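Local coordinates for protein DNA ligase (Aquifex aeolicus, PDB 3QWU) that probably joins nucleic acid ends as an ATP-dependent ligase and binds adenosine and calcium ions, at residues Glu79-Tyr84 and Glu143-Val148; Ile129-Ala134 and Val152-Phe157. All coordinates share one frame; numbering follows the deposited sequence.

In the fold
Both contacts belong to one RNA-ligase family region and meet at the adenosine, their centres about 10 Å apart. Contact 2 is buried: strands 127-134 and 153-161 pair backbone to backbone, with an apolar face formed by Ala131, Val133, Leu154 and Val156, and with Glu132 and Phe157 at the nucleoside. Contact 1 is only partly buried, pairing the end of strand 75-80 and the loop after it with an irregular loop, and relies on calcium, water and one side-chain hydrogen bond. That loop leads from strand 127-134 to strand 153-161, so the segments alternate along the chain. The two contacts join directly where Tyr84 N approaches Val133 O at 2.9 Å, a probable hydrogen bond.

Contact 1: residues Glu79-Tyr84 and Glu143-Val148; sequences EKVDGY and ESPPYV. With CA (calcium ion), chain D; ADN (adenosine), chain C.
Asp82 and Pro145 have the nearest CA atoms across the contact, 6.3 Å apart, while the end-to-end directions of the touching parts diverge by 139°. Segment 79-84 leaves strand 75-80, passes through a loop and enters strand 84-91 at Tyr84; 143-148 has no regular structure apart from a type I turn from Pro145 to Val148. One water donates to both Asp82 O and Glu143 O, bridging the backbones.

At one end the contact is held by metal. Asp82 OD2 binds the calcium at 2.6 Å and Glu143 OE1 at 2.5 Å, leaving these two oxygens 3.3 Å apart, both bound to the same cation. Asp239 completes the protein ligands, and a metal-bound water donates to Asp82 OD1. At the other end Tyr147 OH donates to Glu79 OE2 over 2.9 Å, meeting the carboxylate from above its plane (51° out). Glu79 reaches the phenol because CG is anti to the backbone N (chi1 177°) and the chain runs on extended; its OE1 forms a salt bridge with Arg213. Val81 lies between these ends: CG2 sits 3.2 Å from Tyr147 OH at the edge of the ring, and CG1 rests 4.0 Å from Pro145 CG. Exchanging Glu79 for an alanine would probably leave the Tyr147 hydroxyl without its acceptor and Arg213 without this carboxylate mate.

Lys80 points away from the loop, and its NZ donates to adenosine O4', while adenosine N6 donates to Glu79 O at 2.8 Å. The run Lys80-Val81-Asp82-Gly83 fits the KxDG motif of covalent nucleotidyltransferases, whose lysine carries the nucleotide, AMP in the ATP-dependent ligases. Neighbouring residues thus face the nucleoside and the metal, and calcium probably offsets the repulsion of the acidic groups gathered round it.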
# COMPACT_ATOMS: atom_id res chain seq x y z
N GLU A 79 14.20 23.89 -10.69
CA GLU A 79 14.21 23.14 -9.45
C GLU A 79 12.78 22.96 -8.95
O GLU A 79 11.99 23.89 -8.98
CB GLU A 79 15.02 23.81 -8.35
CG GLU A 79 14.94 22.99 -7.02
CD GLU A 79 15.63 23.65 -5.81
OE1 GLU A 79 16.12 24.78 -5.96
OE2 GLU A 79 15.68 23.04 -4.71
N LYS A 80 12.49 21.74 -8.52
CA LYS A 80 11.25 21.42 -7.89
C LYS A 80 11.48 21.56 -6.35
O LYS A 80 12.29 20.87 -5.71
CB LYS A 80 10.78 19.99 -8.27
CG LYS A 80 9.30 19.82 -7.93
CD LYS A 80 8.73 18.43 -8.07
CE LYS A 80 7.34 18.34 -7.27
NZ LYS A 80 7.26 19.15 -5.91
N VAL A 81 10.82 22.55 -5.78
CA VAL A 81 11.03 22.89 -4.38
C VAL A 81 9.92 22.19 -3.59
O VAL A 81 8.73 22.21 -3.95
CB VAL A 81 10.97 24.44 -4.15
CG1 VAL A 81 10.89 24.74 -2.66
CG2 VAL A 81 12.16 25.13 -4.76
N ASP A 82 10.33 21.55 -2.52
CA ASP A 82 9.45 20.74 -1.71
C ASP A 82 8.81 21.60 -0.63
O ASP A 82 9.38 21.84 0.43
CB ASP A 82 10.21 19.58 -1.12
CG ASP A 82 9.30 18.59 -0.40
OD1 ASP A 82 8.07 18.55 -0.65
OD2 ASP A 82 9.81 17.81 0.43
N GLY A 83 7.61 22.09 -0.92
CA GLY A 83 6.84 22.88 0.02
C GLY A 83 5.39 22.65 -0.35
O GLY A 83 5.01 21.54 -0.67
N TYR A 84 4.57 23.71 -0.35
CA TYR A 84 3.22 23.61 -0.85
C TYR A 84 2.92 24.68 -1.89
O TYR A 84 3.50 25.73 -1.94
CB TYR A 84 2.21 23.61 0.30
CG TYR A 84 2.13 24.95 1.06
CD1 TYR A 84 1.13 25.87 0.78
CD2 TYR A 84 3.07 25.29 2.06
CE1 TYR A 84 1.04 27.09 1.47
CE2 TYR A 84 3.00 26.52 2.75
CZ TYR A 84 1.96 27.40 2.45
OH TYR A 84 1.86 28.60 3.08
N GLU A 143 8.57 18.56 6.44
CA GLU A 143 9.85 18.70 5.72
C GLU A 143 10.14 20.13 5.26
O GLU A 143 9.22 20.91 4.97
CB GLU A 143 9.90 17.81 4.43
CG GLU A 143 10.04 16.27 4.65
CD GLU A 143 10.24 15.49 3.32
OE1 GLU A 143 9.26 15.35 2.53
OE2 GLU A 143 11.38 14.99 3.07
N SER A 144 11.42 20.43 5.13
CA SER A 144 11.92 21.71 4.64
C SER A 144 12.99 21.46 3.59
O SER A 144 13.70 20.48 3.69
CB SER A 144 12.59 22.46 5.80
OG SER A 144 12.80 23.82 5.50
N PRO A 145 13.12 22.36 2.59
CA PRO A 145 14.34 22.41 1.82
C PRO A 145 15.46 22.83 2.75
O PRO A 145 15.23 23.62 3.65
CB PRO A 145 14.09 23.52 0.81
CG PRO A 145 12.67 23.77 0.83
CD PRO A 145 12.13 23.33 2.14
N PRO A 146 16.69 22.36 2.51
CA PRO A 146 17.77 22.70 3.44
C PRO A 146 18.13 24.17 3.49
O PRO A 146 18.61 24.62 4.52
CB PRO A 146 18.94 21.83 2.98
CG PRO A 146 18.59 21.41 1.57
CD PRO A 146 17.11 21.30 1.57
N TYR A 147 17.88 24.92 2.41
CA TYR A 147 18.32 26.32 2.34
C TYR A 147 17.33 27.33 2.97
O TYR A 147 17.51 28.55 2.85
CB TYR A 147 18.58 26.71 0.87
CG TYR A 147 17.50 26.22 -0.11
CD1 TYR A 147 17.66 25.01 -0.79
CD2 TYR A 147 16.32 26.93 -0.29
CE1 TYR A 147 16.70 24.54 -1.64
CE2 TYR A 147 15.35 26.46 -1.15
CZ TYR A 147 15.54 25.26 -1.83
OH TYR A 147 14.57 24.76 -2.70
N VAL A 148 16.25 26.85 3.56
CA VAL A 148 15.36 27.72 4.30
C VAL A 148 15.57 27.23 5.69
O VAL A 148 15.14 26.13 6.02
CB VAL A 148 13.83 27.60 3.94
CG1 VAL A 148 13.10 28.78 4.54
CG2 VAL A 148 13.62 27.54 2.50
CA CA D . 10.00 15.25 0.10
O5' ADN C . 2.75 18.87 -9.07
C5' ADN C . 4.08 19.37 -8.88
C4' ADN C . 4.09 20.34 -7.71
O4' ADN C . 5.45 20.73 -7.35
C3' ADN C . 3.36 21.63 -8.06
O3' ADN C . 1.97 21.63 -7.78
C2' ADN C . 4.12 22.70 -7.28
O2' ADN C . 3.41 23.06 -6.10
C1' ADN C . 5.47 22.10 -6.91
N9 ADN C . 6.62 22.76 -7.54
C8 ADN C . 7.79 23.01 -6.91
N7 ADN C . 8.69 23.62 -7.72
C5 ADN C . 8.06 23.74 -8.92
C6 ADN C . 8.46 24.26 -10.23
N6 ADN C . 9.71 24.78 -10.35
N1 ADN C . 7.54 24.26 -11.24
C2 ADN C . 6.30 23.71 -11.06
N3 ADN C . 5.88 23.18 -9.87
C4 ADN C . 6.70 23.19 -8.80
O HOH W 1 8.86 23.06 3.03
O HOH W 2 7.73 15.85 -0.05
O HOH W 3 9.15 14.58 -1.86

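Contact 2: residues Ile129-Ala134 and Val152-Phe157. With ADN (adenosine), chain C.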
# COMPACT_ATOMS: atom_id res chain seq x y z
N ILE A 129 0.06 34.54 -9.45
CA ILE A 129 1.45 34.13 -9.24
C ILE A 129 1.38 32.73 -8.72
O ILE A 129 0.72 32.49 -7.73
CB ILE A 129 2.17 35.00 -8.18
CG1 ILE A 129 2.11 36.47 -8.56
CG2 ILE A 129 3.62 34.55 -7.99
CD1 ILE A 129 2.53 37.41 -7.44
N CYS A 130 2.08 31.82 -9.38
CA CYS A 130 2.17 30.44 -8.95
C CYS A 130 3.56 30.25 -8.29
O CYS A 130 4.59 30.38 -8.95
CB CYS A 130 1.99 29.50 -10.14
SG CYS A 130 0.40 29.64 -10.95
N ALA A 131 3.54 29.92 -7.00
CA ALA A 131 4.75 29.80 -6.20
C ALA A 131 4.65 28.65 -5.20
O ALA A 131 3.55 28.29 -4.76
CB ALA A 131 5.03 31.10 -5.43
N GLU A 132 5.81 28.14 -4.84
CA GLU A 132 5.95 27.19 -3.74
C GLU A 132 6.31 27.96 -2.48
O GLU A 132 7.25 28.75 -2.50
CB GLU A 132 7.09 26.22 -4.03
CG GLU A 132 7.00 24.91 -3.25
CD GLU A 132 5.89 23.97 -3.75
OE1 GLU A 132 5.20 24.37 -4.71
OE2 GLU A 132 5.71 22.86 -3.19
N VAL A 133 5.56 27.73 -1.39
CA VAL A 133 5.95 28.18 -0.07
C VAL A 133 6.63 27.03 0.69
O VAL A 133 6.12 25.90 0.73
CB VAL A 133 4.76 28.64 0.72
CG1 VAL A 133 5.21 29.17 2.07
CG2 VAL A 133 4.02 29.73 -0.02
N ALA A 134 7.77 27.31 1.32
CA ALA A 134 8.61 26.25 1.87
C ALA A 134 9.41 26.74 3.05
O ALA A 134 9.79 27.95 3.13
CB ALA A 134 9.56 25.68 0.78
N VAL A 152 9.42 30.79 6.64
CA VAL A 152 9.04 30.29 5.34
C VAL A 152 9.46 31.32 4.33
O VAL A 152 9.67 32.50 4.65
CB VAL A 152 7.52 30.13 5.21
CG1 VAL A 152 7.09 28.84 5.77
CG2 VAL A 152 6.83 31.27 5.94
N GLN A 153 9.53 30.86 3.07
CA GLN A 153 10.02 31.64 1.95
C GLN A 153 9.20 31.17 0.78
O GLN A 153 8.64 30.08 0.81
CB GLN A 153 11.50 31.37 1.69
CG GLN A 153 12.45 32.21 2.55
CD GLN A 153 13.93 31.92 2.23
OE1 GLN A 153 14.29 31.72 1.07
NE2 GLN A 153 14.78 31.85 3.28
N LEU A 154 9.15 32.00 -0.25
CA LEU A 154 8.27 31.78 -1.34
C LEU A 154 9.11 31.81 -2.60
O LEU A 154 10.02 32.59 -2.70
CB LEU A 154 7.19 32.82 -1.30
CG LEU A 154 6.24 32.92 -2.45
CD1 LEU A 154 4.95 33.53 -1.95
CD2 LEU A 154 6.93 33.76 -3.50
N PHE A 155 8.83 30.92 -3.52
CA PHE A 155 9.54 30.82 -4.75
C PHE A 155 8.59 30.70 -5.93
O PHE A 155 7.95 29.66 -6.09
CB PHE A 155 10.44 29.59 -4.68
CG PHE A 155 11.49 29.66 -3.56
CD1 PHE A 155 12.67 30.32 -3.74
CD2 PHE A 155 11.28 29.07 -2.35
CE1 PHE A 155 13.66 30.39 -2.69
CE2 PHE A 155 12.26 29.14 -1.33
CZ PHE A 155 13.42 29.84 -1.52
N VAL A 156 8.48 31.77 -6.73
CA VAL A 156 7.70 31.76 -7.95
C VAL A 156 8.27 30.76 -8.99
O VAL A 156 9.49 30.66 -9.18
CB VAL A 156 7.70 33.21 -8.61
CG1 VAL A 156 6.89 33.20 -9.94
CG2 VAL A 156 7.17 34.25 -7.66
N PHE A 157 7.39 29.97 -9.60
CA PHE A 157 7.72 29.07 -10.69
C PHE A 157 6.78 29.21 -11.90
O PHE A 157 7.03 28.62 -12.98
CB PHE A 157 7.74 27.60 -10.20
CG PHE A 157 6.44 27.12 -9.61
CD1 PHE A 157 5.34 26.88 -10.40
CD2 PHE A 157 6.30 26.93 -8.25
CE1 PHE A 157 4.13 26.45 -9.79
CE2 PHE A 157 5.09 26.53 -7.69
CZ PHE A 157 4.02 26.31 -8.45
O5' ADN C . 2.75 18.87 -9.07
C5' ADN C . 4.08 19.37 -8.88
C4' ADN C . 4.09 20.34 -7.71
O4' ADN C . 5.45 20.73 -7.35
C3' ADN C . 3.36 21.63 -8.06
O3' ADN C . 1.97 21.63 -7.78
C2' ADN C . 4.12 22.70 -7.28
O2' ADN C . 3.41 23.06 -6.10
C1' ADN C . 5.47 22.10 -6.91
N9 ADN C . 6.62 22.76 -7.54
C8 ADN C . 7.79 23.01 -6.91
N7 ADN C . 8.69 23.62 -7.72
C5 ADN C . 8.06 23.74 -8.92
C6 ADN C . 8.46 24.26 -10.23
N6 ADN C . 9.71 24.78 -10.35
N1 ADN C . 7.54 24.26 -11.24
C2 ADN C . 6.30 23.71 -11.06
N3 ADN C . 5.88 23.18 -9.87
C4 ADN C . 6.70 23.19 -8.80
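Phe157 and Cys130 meet where the aromatic ring lies between a peptide and the nucleoside: Cys130 O stands 3.7 Å above the centre of one face, and adenosine N3 stands 3.6 Å above the centre of the other. The ring folds back over the neighbouring strand because its CG lies between the backbone N and the carbonyl carbon (chi1 59°), which brings CE2 to 3.3 Å from Ala131 C. Beside it, Glu132 takes the ribose: adenosine O2' donates to Glu132 OE1 at 2.6 Å. A bend at chi2 turns this carboxylate toward the sugar, and its OE2 accepts from Gly83 N, so both oxygens are engaged and the rotation of the group is probably restricted.

The next shell is the backbone. Phe157 N donates to Cys130 O over 2.9 Å, nearly straight at 168° and in the carbonyl plane, which anchors the backbone from which the ring springs. Glu132 with Phe155 and Ala134 with Gln153 are hydrogen-bonded antiparallel pairs, each exchanging two N-H...O bonds. Val133 with Leu154, a non-hydrogen-bonded pair, lies between them, and Ala131 with Val156 follows on the Phe157 side of Glu132-Phe155, with CA atoms 4.0 Å apart. The N-to-C directions of the two short strand segments make an angle of 143°, antiparallel with a marked twist.

Farther out is the apolar face bearing Ala131, Val133, Leu154 and Val156. Ala131 CB touches Leu154 CG at 3.7 Å, and Ile129 CG2 meets Val156 CG2 at 3.6 Å, their side chains crossing at about a right angle. Helix 106-115 packs on Val133 and Leu154, while strand 84-91 pairs with the far side of 129-134.

An antiparallel sheet presenting a ribose-binding glutamate and an aromatic ring against adenine is consistent with the adenylation domain of nucleotidyltransferases, here forming one wall of the adenosine pocket.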